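Local coordinates for ATP synthase subunit s, mitochondrial (Bos taurus, PDB 3E4G), which regulates mitochondrial ATP synthase, being necessary for its proton conduction and aiding energy-driven ATP synthesis by blocking a proton leak, at residues Y61-I66 against E82-V87; N111-M116 against L135-N140; G125-K130 against S147-V152; L141-L146 against S168-L173. The protein carries 1 engineered substitution. One frame throughout, in Å; residues are numbered along the deposited sequence.

Contact 1 (Y61-I66 against E82-V87); sequences YKIQAI and EGLQYV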
# COMPACT_ATOMS: atom_id res chain seq x y z
N TYR A 61 4.85 3.75 -17.83
CA TYR A 61 3.76 4.04 -16.87
C TYR A 61 4.28 3.84 -15.46
O TYR A 61 4.86 2.79 -15.12
CB TYR A 61 2.55 3.18 -17.18
CG TYR A 61 1.91 3.57 -18.48
CD1 TYR A 61 1.33 4.81 -18.61
CD2 TYR A 61 2.00 2.72 -19.60
CE1 TYR A 61 0.83 5.19 -19.89
CE2 TYR A 61 1.50 3.07 -20.88
CZ TYR A 61 0.93 4.22 -20.93
OH TYR A 61 0.42 4.67 -22.22
N LYS A 62 4.05 4.86 -14.65
CA LYS A 62 4.55 4.87 -13.26
C LYS A 62 3.37 4.98 -12.32
O LYS A 62 2.52 5.88 -12.45
CB LYS A 62 5.46 6.07 -13.02
CG LYS A 62 6.65 6.17 -14.01
CD LYS A 62 7.55 4.94 -14.02
CE LYS A 62 8.73 5.19 -14.97
NZ LYS A 62 9.60 3.96 -15.05
N ILE A 63 3.28 4.07 -11.35
CA ILE A 63 2.19 4.12 -10.38
C ILE A 63 2.23 5.40 -9.56
O ILE A 63 3.27 5.68 -8.92
CB ILE A 63 2.21 2.87 -9.47
CG1 ILE A 63 2.04 1.59 -10.30
CG2 ILE A 63 1.16 3.00 -8.37
CD1 ILE A 63 2.32 0.29 -9.49
N GLN A 64 1.13 6.11 -9.53
CA GLN A 64 0.94 7.24 -8.63
C GLN A 64 0.09 6.89 -7.43
O GLN A 64 0.33 7.36 -6.31
CB GLN A 64 0.28 8.45 -9.40
CG GLN A 64 0.12 9.65 -8.50
CD GLN A 64 -0.22 10.93 -9.32
OE1 GLN A 64 -0.88 10.82 -10.35
NE2 GLN A 64 0.22 12.08 -8.85
N ALA A 65 -0.99 6.11 -7.65
CA ALA A 65 -1.95 5.80 -6.61
C ALA A 65 -2.30 4.32 -6.68
O ALA A 65 -2.39 3.72 -7.74
CB ALA A 65 -3.22 6.66 -6.77
N ILE A 66 -2.55 3.76 -5.48
CA ILE A 66 -2.96 2.38 -5.30
C ILE A 66 -4.22 2.37 -4.49
O ILE A 66 -4.32 3.07 -3.47
CB ILE A 66 -1.86 1.56 -4.58
CG1 ILE A 66 -0.60 1.53 -5.46
CG2 ILE A 66 -2.37 0.16 -4.21
CD1 ILE A 66 0.65 1.01 -4.71
N GLU A 82 9.35 -2.40 -3.85
CA GLU A 82 10.74 -1.97 -3.62
C GLU A 82 11.27 -1.06 -4.66
O GLU A 82 12.09 -0.17 -4.35
CB GLU A 82 11.61 -3.23 -3.49
CG GLU A 82 12.94 -2.95 -2.86
CD GLU A 82 13.88 -2.41 -3.77
OE1 GLU A 82 13.84 -2.79 -4.98
OE2 GLU A 82 14.81 -1.63 -3.35
N GLY A 83 10.93 -1.29 -5.90
CA GLY A 83 11.50 -0.54 -7.06
C GLY A 83 10.70 0.67 -7.51
O GLY A 83 11.05 1.32 -8.52
N LEU A 84 9.58 0.95 -6.85
CA LEU A 84 8.65 2.02 -7.31
C LEU A 84 9.11 3.35 -6.79
O LEU A 84 9.34 3.54 -5.58
CB LEU A 84 7.26 1.74 -6.76
CG LEU A 84 6.67 0.35 -7.16
CD1 LEU A 84 5.27 0.21 -6.59
CD2 LEU A 84 6.65 0.14 -8.63
N GLN A 85 9.23 4.34 -7.70
CA GLN A 85 9.81 5.63 -7.31
C GLN A 85 8.81 6.74 -7.09
O GLN A 85 9.19 7.79 -6.52
CB GLN A 85 10.83 6.10 -8.40
CG GLN A 85 11.88 5.02 -8.74
CD GLN A 85 12.69 4.64 -7.56
OE1 GLN A 85 13.19 5.51 -6.82
NE2 GLN A 85 12.79 3.34 -7.31
N TYR A 86 7.57 6.58 -7.53
CA TYR A 86 6.67 7.73 -7.64
C TYR A 86 5.32 7.51 -6.97
O TYR A 86 4.34 8.23 -7.26
CB TYR A 86 6.48 8.14 -9.11
CG TYR A 86 7.76 8.23 -9.87
CD1 TYR A 86 8.64 9.33 -9.72
CD2 TYR A 86 8.11 7.22 -10.73
CE1 TYR A 86 9.81 9.40 -10.44
CE2 TYR A 86 9.29 7.31 -11.52
CZ TYR A 86 10.10 8.43 -11.37
OH TYR A 86 11.26 8.56 -12.13
N VAL A 87 5.21 6.53 -6.06
CA VAL A 87 3.90 6.25 -5.40
C VAL A 87 3.60 7.32 -4.37
O VAL A 87 4.36 7.51 -3.41
CB VAL A 87 3.91 4.84 -4.79
CG1 VAL A 87 2.55 4.61 -4.08
CG2 VAL A 87 4.22 3.78 -5.81
O HOH W 1 5.95 4.60 -9.01
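The carbonyl oxygens of Ile-63 and Tyr-86 come within 3.2 Å of each other (Ile-63 O to Tyr-86 O) where the loop 82-87 draws up beside the start of strand 63-69, and the CA atoms come nearest at Gln-64 and Val-87. Two acceptors cannot bond one another, and no direct hydrogen bond links the segments. A water does the joining: it donates to Ile-63 O at 2.9 Å and accepts from Tyr-86 N at 3.0 Å, while Tyr-86 O is taken by His-41.

Outside this bridge, Lys-62 passes the CD2-CE2 side of the Tyr-86 ring at a slant. Its CB lies 3.7 Å from Tyr-86 CD2; CG also lies against CD2, and the bend at chi2 (-57°) folds CD back along the CD2-CE2 side before the ammonium pairs with Asp-59. Gln-85 CB sits over the centre of one face of that ring.

Inside, Ile-63 uses both its branches: CD1 touches Leu-84 CD1 at 4.1 Å, and CG2 lies beside Val-87 CG2 at 4.1 Å. Val-87, with CG1 anti to its own nitrogen (chi1 179°), offers that other methyl to Ile-66 CD1. These branched groups close the interior, with Leu-31 of helix 23-33 against Ile-66. On the other edge Gln-64 and Ala-65 both face Arg-39 in a classic beta bulge. The contact lies where the first leucine-rich repeat passes into the second, which supplies the rest of strand 63-69 and the returning loop that packs its hydrophobic residues against the strand's start, just before the parallel strand 89-93.

Contact 2 (N111-M116 against L135-N140); sequences NLQKSM and LHHFRN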
# COMPACT_ATOMS: atom_id res chain seq x y z
N ASN A 111 12.33 4.33 -0.86
CA ASN A 111 11.66 4.85 -2.04
C ASN A 111 10.27 5.35 -1.71
O ASN A 111 9.81 6.38 -2.25
CB ASN A 111 11.67 3.83 -3.17
CG ASN A 111 11.09 2.49 -2.75
OD1 ASN A 111 11.66 1.84 -1.80
ND2 ASN A 111 10.06 2.02 -3.38
N LEU A 112 9.52 4.63 -0.87
CA LEU A 112 8.18 5.08 -0.43
C LEU A 112 8.29 6.20 0.55
O LEU A 112 7.46 7.13 0.56
CB LEU A 112 7.39 3.93 0.19
CG LEU A 112 7.05 2.77 -0.78
CD1 LEU A 112 6.18 1.76 -0.04
CD2 LEU A 112 6.27 3.28 -1.98
N GLN A 113 9.28 6.16 1.47
CA GLN A 113 9.44 7.30 2.41
C GLN A 113 9.59 8.61 1.63
O GLN A 113 9.08 9.65 2.02
CB GLN A 113 10.69 7.12 3.27
CG GLN A 113 10.62 5.88 4.16
CD GLN A 113 11.97 5.64 4.88
OE1 GLN A 113 12.94 6.39 4.65
NE2 GLN A 113 11.99 4.61 5.70
N LYS A 114 10.33 8.56 0.50
CA LYS A 114 10.57 9.78 -0.29
C LYS A 114 9.36 10.28 -0.99
O LYS A 114 9.20 11.50 -1.14
CB LYS A 114 11.70 9.50 -1.32
CG LYS A 114 13.05 9.27 -0.67
CD LYS A 114 13.97 8.48 -1.58
CE LYS A 114 15.32 8.18 -0.93
NZ LYS A 114 16.14 7.36 -1.78
N SER A 115 8.48 9.40 -1.47
CA SER A 115 7.39 9.82 -2.36
C SER A 115 6.03 9.91 -1.69
O SER A 115 5.15 10.64 -2.20
CB SER A 115 7.27 8.85 -3.52
OG SER A 115 7.01 7.53 -3.07
N MET A 116 5.78 9.18 -0.60
CA MET A 116 4.42 9.05 -0.09
C MET A 116 3.88 10.33 0.48
O MET A 116 4.49 10.98 1.35
CB MET A 116 4.38 7.94 0.97
CG MET A 116 4.25 6.57 0.33
SD MET A 116 2.66 6.27 -0.46
CE MET A 116 1.58 6.23 0.99
N LEU A 135 4.20 4.09 10.39
CA LEU A 135 4.02 5.04 9.28
C LEU A 135 4.71 6.36 9.49
O LEU A 135 4.79 7.17 8.54
CB LEU A 135 2.54 5.24 8.98
CG LEU A 135 1.78 3.93 8.72
CD1 LEU A 135 0.26 4.26 8.61
CD2 LEU A 135 2.37 3.18 7.45
N HIS A 136 5.21 6.61 10.71
CA HIS A 136 5.95 7.87 10.93
C HIS A 136 7.19 7.97 10.03
O HIS A 136 7.66 9.09 9.77
CB HIS A 136 6.34 8.05 12.39
CG HIS A 136 7.48 7.28 12.83
ND1 HIS A 136 7.45 5.98 13.27
CD2 HIS A 136 8.75 7.71 12.99
CE1 HIS A 136 8.70 5.62 13.61
NE2 HIS A 136 9.51 6.65 13.41
N HIS A 137 7.68 6.87 9.49
CA HIS A 137 8.83 6.94 8.57
C HIS A 137 8.45 7.58 7.24
O HIS A 137 9.36 7.94 6.47
CB HIS A 137 9.41 5.56 8.30
CG HIS A 137 10.05 5.00 9.52
ND1 HIS A 137 11.21 5.53 10.14
CD2 HIS A 137 9.67 3.97 10.25
CE1 HIS A 137 11.43 4.85 11.24
NE2 HIS A 137 10.61 3.82 11.27
N PHE A 138 7.16 7.70 6.91
CA PHE A 138 6.70 8.42 5.72
C PHE A 138 6.75 9.89 6.02
O PHE A 138 5.77 10.56 6.32
CB PHE A 138 5.33 7.92 5.27
CG PHE A 138 5.30 6.53 4.74
CD1 PHE A 138 6.44 5.80 4.37
CD2 PHE A 138 4.05 5.92 4.49
CE1 PHE A 138 6.33 4.58 3.77
CE2 PHE A 138 3.97 4.66 3.92
CZ PHE A 138 5.11 3.99 3.56
N ARG A 139 8.00 10.43 5.95
CA ARG A 139 8.30 11.77 6.48
C ARG A 139 7.64 12.86 5.71
O ARG A 139 7.58 14.00 6.19
CB ARG A 139 9.83 11.95 6.57
CG ARG A 139 10.56 11.81 5.25
CD ARG A 139 12.06 11.94 5.47
NE ARG A 139 12.85 11.74 4.24
CZ ARG A 139 13.24 10.57 3.79
NH1 ARG A 139 12.97 9.45 4.45
NH2 ARG A 139 13.87 10.48 2.63
N ASN A 140 7.17 12.60 4.47
CA ASN A 140 6.50 13.57 3.62
C ASN A 140 5.00 13.44 3.64
O ASN A 140 4.29 14.15 2.90
CB ASN A 140 7.00 13.46 2.19
CG ASN A 140 8.50 13.68 2.11
OD1 ASN A 140 9.23 12.78 1.59
ND2 ASN A 140 8.98 14.78 2.62
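Phe-138, the centre of an inverse gamma turn, is the aromatic wedge between two successive leucine-rich repeats, the third supplying the end of helix 110-115 and the fourth the loop 135-140. Met-116, just past the helix, lays its CG over one face of the ring, offset toward the rim, a CH-pi contact 4.1 Å from Met-116 CG to the centroid of the Phe-138 ring. A bend at chi2 leaves the sulfur oblique to the ring in a Met-aromatic contact, 5.4 Å from Met-116 SD to the same Phe-138 centroid, and a second at chi3 turns CE back to Phe-138 CE2. Leu-112 CB approaches Phe-138 CE1 at 3.8 Å, and the backbone of Gln-113 closes in at CD1.

Toward the surface the contact turns polar. Gln-113 runs out extended beside His-137, its amide plane 21° from the imidazole, with Gln-113 CG against His-137 O at 3.3 Å. The two ends of the amide go separate ways: NE2 bonds to Ser-107 O, while OE1 accepts a weak, bent bond from Arg-139 NH1 (3.1 Å from Arg-139 NH1 to Gln-113 OE1, 135° at the hydrogen). OE1 meets the guanidinium at its edge, yet the amide stands almost square to that plane. With CG of Arg-139 wedged between its own nitrogen and carbonyl carbon (chi1 60°), the arm beyond reaches extended to the helix, where NH2 also lies 3.6 Å from Lys-114 CG.

Phe-138 also touches Met-119 of strand 118-122, and Leu-112 touches Leu-106 of helix 100-107. The contact thus joins helix 110-115 to the chain heading into strand 143-147.

Contact 3 (G125-K130 against S147-V152); sequences GNVTDK and SDLPGV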
# COMPACT_ATOMS: atom_id res chain seq x y z
N GLY A 125 -8.87 -5.42 9.73
CA GLY A 125 -9.12 -5.78 11.13
C GLY A 125 -7.92 -6.16 11.91
O GLY A 125 -7.97 -6.09 13.14
N ASN A 126 -6.81 -6.61 11.30
CA ASN A 126 -5.65 -6.99 12.09
C ASN A 126 -4.80 -5.82 12.54
O ASN A 126 -3.95 -5.97 13.45
CB ASN A 126 -4.73 -7.93 11.32
CG ASN A 126 -5.31 -9.25 11.02
OD1 ASN A 126 -5.11 -9.71 9.81
ND2 ASN A 126 -5.92 -9.91 11.93
N VAL A 127 -4.91 -4.64 11.89
CA VAL A 127 -3.94 -3.57 12.15
C VAL A 127 -4.09 -3.07 13.57
O VAL A 127 -5.17 -2.84 14.08
CB VAL A 127 -4.20 -2.43 11.11
CG1 VAL A 127 -3.40 -1.19 11.50
CG2 VAL A 127 -3.88 -2.93 9.71
N THR A 128 -2.93 -2.88 14.21
CA THR A 128 -2.93 -2.33 15.57
C THR A 128 -2.15 -1.05 15.61
O THR A 128 -1.54 -0.56 14.64
CB THR A 128 -2.33 -3.37 16.60
OG1 THR A 128 -0.88 -3.26 16.59
CG2 THR A 128 -2.80 -4.76 16.37
N ASP A 129 -2.08 -0.50 16.84
CA ASP A 129 -1.31 0.70 17.07
C ASP A 129 0.12 0.56 16.55
O ASP A 129 0.72 1.55 16.08
CB ASP A 129 -1.28 1.04 18.56
CG ASP A 129 -2.72 1.10 19.19
OD1 ASP A 129 -3.32 0.00 19.37
OD2 ASP A 129 -3.23 2.22 19.34
N LYS A 130 0.72 -0.60 16.68
CA LYS A 130 2.12 -0.80 16.23
C LYS A 130 2.30 -0.56 14.75
O LYS A 130 3.27 0.06 14.30
CB LYS A 130 2.58 -2.23 16.57
CG LYS A 130 3.97 -2.59 16.32
CD LYS A 130 4.32 -3.96 16.92
CE LYS A 130 3.81 -4.99 16.06
NZ LYS A 130 4.81 -5.62 15.23
N SER A 147 -9.77 4.33 9.68
CA SER A 147 -11.18 4.12 9.91
C SER A 147 -11.45 2.65 10.23
O SER A 147 -10.95 1.75 9.53
CB SER A 147 -11.96 4.46 8.67
OG SER A 147 -13.32 4.10 8.82
N ASP A 148 -12.28 2.39 11.25
CA ASP A 148 -12.78 1.02 11.51
C ASP A 148 -11.57 0.06 11.63
O ASP A 148 -11.50 -0.96 10.95
CB ASP A 148 -13.75 0.57 10.46
CG ASP A 148 -14.36 -0.82 10.76
OD1 ASP A 148 -14.55 -1.10 11.98
OD2 ASP A 148 -14.67 -1.53 9.83
N LEU A 149 -10.67 0.38 12.55
CA LEU A 149 -9.48 -0.45 12.87
C LEU A 149 -9.64 -0.85 14.30
O LEU A 149 -9.10 -0.21 15.20
CB LEU A 149 -8.16 0.31 12.65
CG LEU A 149 -7.99 0.88 11.23
CD1 LEU A 149 -6.64 1.59 11.12
CD2 LEU A 149 -8.18 -0.17 10.15
N PRO A 150 -10.41 -1.95 14.58
CA PRO A 150 -10.68 -2.27 15.97
C PRO A 150 -9.47 -2.58 16.76
O PRO A 150 -9.51 -2.47 18.00
CB PRO A 150 -11.61 -3.49 15.81
CG PRO A 150 -11.31 -4.09 14.51
CD PRO A 150 -11.06 -2.86 13.63
N GLY A 151 -8.36 -3.00 16.14
CA GLY A 151 -7.11 -3.30 16.78
C GLY A 151 -6.34 -2.11 17.20
O GLY A 151 -5.31 -2.24 17.88
N VAL A 152 -6.73 -0.88 16.80
CA VAL A 152 -6.05 0.31 17.18
C VAL A 152 -6.76 0.80 18.46
O VAL A 152 -7.88 1.34 18.44
CB VAL A 152 -6.09 1.39 16.09
CG1 VAL A 152 -5.52 2.74 16.64
CG2 VAL A 152 -5.27 0.88 14.90
O HOH W 2 -7.77 -3.07 13.37
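Asp-129 leans its carboxylate across Val-152 at a slant: OD1 is 3.5 Å from Val-152 CA, and OD2 is 3.6 Å from Val-152 CG1. Its CG sits beside its own nitrogen (chi1 -53°), a setting that swings the two oxygens over to the neighbouring loop, where OD1 accepts from Lys-153 N and OD2 from Glu-154 N. Both oxygens therefore hold backbone amides just ahead of helix 155-165. A leucine in its place would probably leave those two N-H groups without their acceptor and set the approach to that helix free to shift. The contact also buries Asp-129 N, which has no partner in the model.

Val-152 splits its methyls between neighbours. CG1, anti to the backbone nitrogen (chi1 172°), goes to the aspartate, while CG2 packs 3.7 Å from Thr-128 C. Thr-128 itself is the N-cap of helix 129-134: OG1 accepts from Lys-130 N at 3.1 Å and is also hydrogen-bonded to Asp-100.

The loop into helix 129-134 belongs to the fourth leucine-rich repeat; the loop it meets, leaving strand 143-147, folds into a type I beta turn from Leu-149 to Val-152 that begins at that repeat's last residue and runs beyond it. With no side chain on the near side of Gly-151, the loops close up backbone to backbone. Gly-151 CA comes within 3.4 Å of Val-127 O, and Gly-151 O takes a CA-H contact from Thr-128 CA at 3.3 Å. A water also bridges Gly-151 and Val-127, accepting from Gly-151 N at 2.8 Å and bonding to Val-127 O. Val-127 CG1 faces Leu-149 CD1 loosely, and both these residues rest on Ile-132.

Contact 4 (L141-L146 against S168-L173); sequences LKYLFL and SLELKL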
# COMPACT_ATOMS: atom_id res chain seq x y z
N LEU A 141 4.45 12.56 4.50
CA LEU A 141 3.01 12.34 4.52
C LEU A 141 2.27 13.60 4.90
O LEU A 141 2.60 14.26 5.90
CB LEU A 141 2.67 11.20 5.50
CG LEU A 141 1.42 10.35 5.19
CD1 LEU A 141 1.67 9.53 3.89
CD2 LEU A 141 1.17 9.45 6.36
N LYS A 142 1.22 13.89 4.13
CA LYS A 142 0.35 15.05 4.38
C LYS A 142 -1.04 14.65 4.82
O LYS A 142 -1.75 15.51 5.39
CB LYS A 142 0.28 15.93 3.16
CG LYS A 142 1.63 16.55 2.74
CD LYS A 142 2.16 17.47 3.98
CE LYS A 142 1.18 18.59 4.25
NZ LYS A 142 1.91 19.68 4.96
N TYR A 143 -1.49 13.46 4.51
CA TYR A 143 -2.86 13.02 4.84
C TYR A 143 -2.80 11.57 5.29
O TYR A 143 -2.23 10.74 4.54
CB TYR A 143 -3.77 13.17 3.58
CG TYR A 143 -5.20 12.79 3.82
CD1 TYR A 143 -6.02 13.59 4.57
CD2 TYR A 143 -5.71 11.63 3.28
CE1 TYR A 143 -7.36 13.24 4.73
CE2 TYR A 143 -7.07 11.32 3.42
CZ TYR A 143 -7.87 12.13 4.15
OH TYR A 143 -9.24 11.86 4.27
N LEU A 144 -3.43 11.28 6.41
CA LEU A 144 -3.55 9.88 6.90
C LEU A 144 -4.97 9.76 7.42
O LEU A 144 -5.34 10.47 8.36
CB LEU A 144 -2.54 9.57 8.01
CG LEU A 144 -2.57 8.16 8.58
CD1 LEU A 144 -2.35 7.11 7.54
CD2 LEU A 144 -1.53 8.01 9.73
N PHE A 145 -5.70 8.83 6.85
CA PHE A 145 -7.09 8.56 7.23
C PHE A 145 -7.14 7.12 7.75
O PHE A 145 -6.78 6.18 7.02
CB PHE A 145 -7.99 8.71 6.01
CG PHE A 145 -9.42 8.30 6.18
CD1 PHE A 145 -10.11 8.53 7.35
CD2 PHE A 145 -10.06 7.63 5.15
CE1 PHE A 145 -11.48 8.14 7.44
CE2 PHE A 145 -11.40 7.25 5.23
CZ PHE A 145 -12.08 7.52 6.40
N LEU A 146 -7.59 6.97 8.99
CA LEU A 146 -7.73 5.65 9.66
C LEU A 146 -9.19 5.47 10.02
O LEU A 146 -9.77 6.36 10.67
CB LEU A 146 -6.88 5.61 10.94
CG LEU A 146 -5.41 5.95 10.74
CD1 LEU A 146 -4.64 5.84 12.10
CD2 LEU A 146 -4.76 5.06 9.70
N SER A 168 2.86 18.45 10.38
CA SER A 168 2.05 18.94 9.28
C SER A 168 0.98 17.94 8.78
O SER A 168 0.25 18.29 7.86
CB SER A 168 2.87 19.48 8.17
OG SER A 168 3.51 18.48 7.49
N LEU A 169 0.96 16.76 9.36
CA LEU A 169 0.05 15.72 8.94
C LEU A 169 -1.42 16.06 9.22
O LEU A 169 -1.73 16.47 10.36
CB LEU A 169 0.40 14.40 9.66
CG LEU A 169 -0.43 13.20 9.34
CD1 LEU A 169 -0.34 12.88 7.81
CD2 LEU A 169 -0.18 12.10 10.35
N GLU A 170 -2.32 15.99 8.25
CA GLU A 170 -3.74 16.01 8.49
C GLU A 170 -4.13 14.57 8.80
O GLU A 170 -4.10 13.72 7.89
CB GLU A 170 -4.43 16.48 7.21
CG GLU A 170 -5.90 16.50 7.34
CD GLU A 170 -6.63 16.93 6.01
OE1 GLU A 170 -6.00 17.36 5.04
OE2 GLU A 170 -7.94 16.82 5.87
N LEU A 171 -4.47 14.31 10.07
CA LEU A 171 -4.81 12.96 10.54
C LEU A 171 -6.28 12.94 10.75
O LEU A 171 -6.81 13.68 11.62
CB LEU A 171 -4.01 12.68 11.92
CG LEU A 171 -4.27 11.31 12.57
CD1 LEU A 171 -3.75 10.15 11.71
CD2 LEU A 171 -3.65 11.29 13.94
N LYS A 172 -6.99 12.11 10.01
CA LYS A 172 -8.43 11.98 10.07
C LYS A 172 -8.69 10.61 10.68
O LYS A 172 -8.28 9.59 10.12
CB LYS A 172 -9.03 12.08 8.71
CG LYS A 172 -10.51 11.99 8.71
CD LYS A 172 -11.04 12.18 7.30
CE LYS A 172 -12.49 12.22 7.27
NZ LYS A 172 -13.06 13.44 7.98
N LEU A 173 -9.40 10.59 11.81
CA LEU A 173 -9.65 9.35 12.56
C LEU A 173 -11.15 9.10 12.62
O LEU A 173 -11.92 9.99 13.15
CB LEU A 173 -9.12 9.44 13.97
CG LEU A 173 -7.61 9.66 14.09
CD1 LEU A 173 -7.19 9.64 15.57
CD2 LEU A 173 -6.79 8.63 13.28
O HOH W 3 -3.57 17.09 3.83
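Tyr-143 and Glu-170 are brought together by matching first torsions, each with CG opposite its own nitrogen (chi1 -178° and 178°), which send ring and carboxylate out from the same face of two parallel strands. The carboxylate meets the ring at its edge, with Glu-170 CD in the ring plane 3.7 Å from Tyr-143 CD1 and the two planes 78° apart. Further along, the hydroxyl reaches Lys-172, Tyr-143 OH lying 3.5 Å from Lys-172 CD. Were Tyr-143 an alanine, the Glu-170 carboxylate would probably lose the ring edge beside it and be less confined, and Lys-172 CD would lose its contact with the hydroxyl. Phe-145 continues the row, its ring edge directed at Lys-172 O.

A water binds the carboxylate back to the backbone, donating to Glu-170 OE1 at 2.7 Å and to Lys-142 O, which also accepts from Glu-170 N. From there the parallel ladder is regular, Leu-144 N to Glu-170 O measuring 2.9 Å; Lys-172 N to Leu-144 O and Leu-146 N to Lys-172 O complete it with straight bonds.

The opposite face is all leucine. Leu-144 CD2 lies alongside Leu-171 CD1 at 3.7 Å, and Leu-146 CD1 beside Leu-173 CD2 at the same distance. Leu-169 tucks CD1 against the peptide, 3.5 Å from Tyr-143 N. Val-159 and Phe-162 of helix 155-165 press onto this layer, while strand 118-122 flanks the other edge of 143-147. Strand 143-147, helix 155-165 and strand 170-174 form a beta-alpha-beta unit that ends the parallel sheet of this leucine-rich repeat protein, its leucine face under the helix.

Contacts 1 and 4 both reach the same sheet, one at an early strand and one at its last, yet their nearest atoms stay about 8 Å apart. Only contact 4 is a true hydrogen-bonded ladder; contact 1 relies on a water and methyl packing, contact 3 on backbone approaches plus a water, and contact 2 on an aromatic wedge with one weak polar bond. Contact 2 is the hub: Ser-115 and Asn-111 bond to the loop of contact 1, and Leu-135 packs on Leu-144 of contact 4. The buried aliphatics of contact 1 and Leu-144 and Leu-146 of contact 4 are core, whereas Arg-139 and Lys-114 put one side of contact 2 at the surface. Contact 3 sits farthest out, in loops at the other ends of the strands.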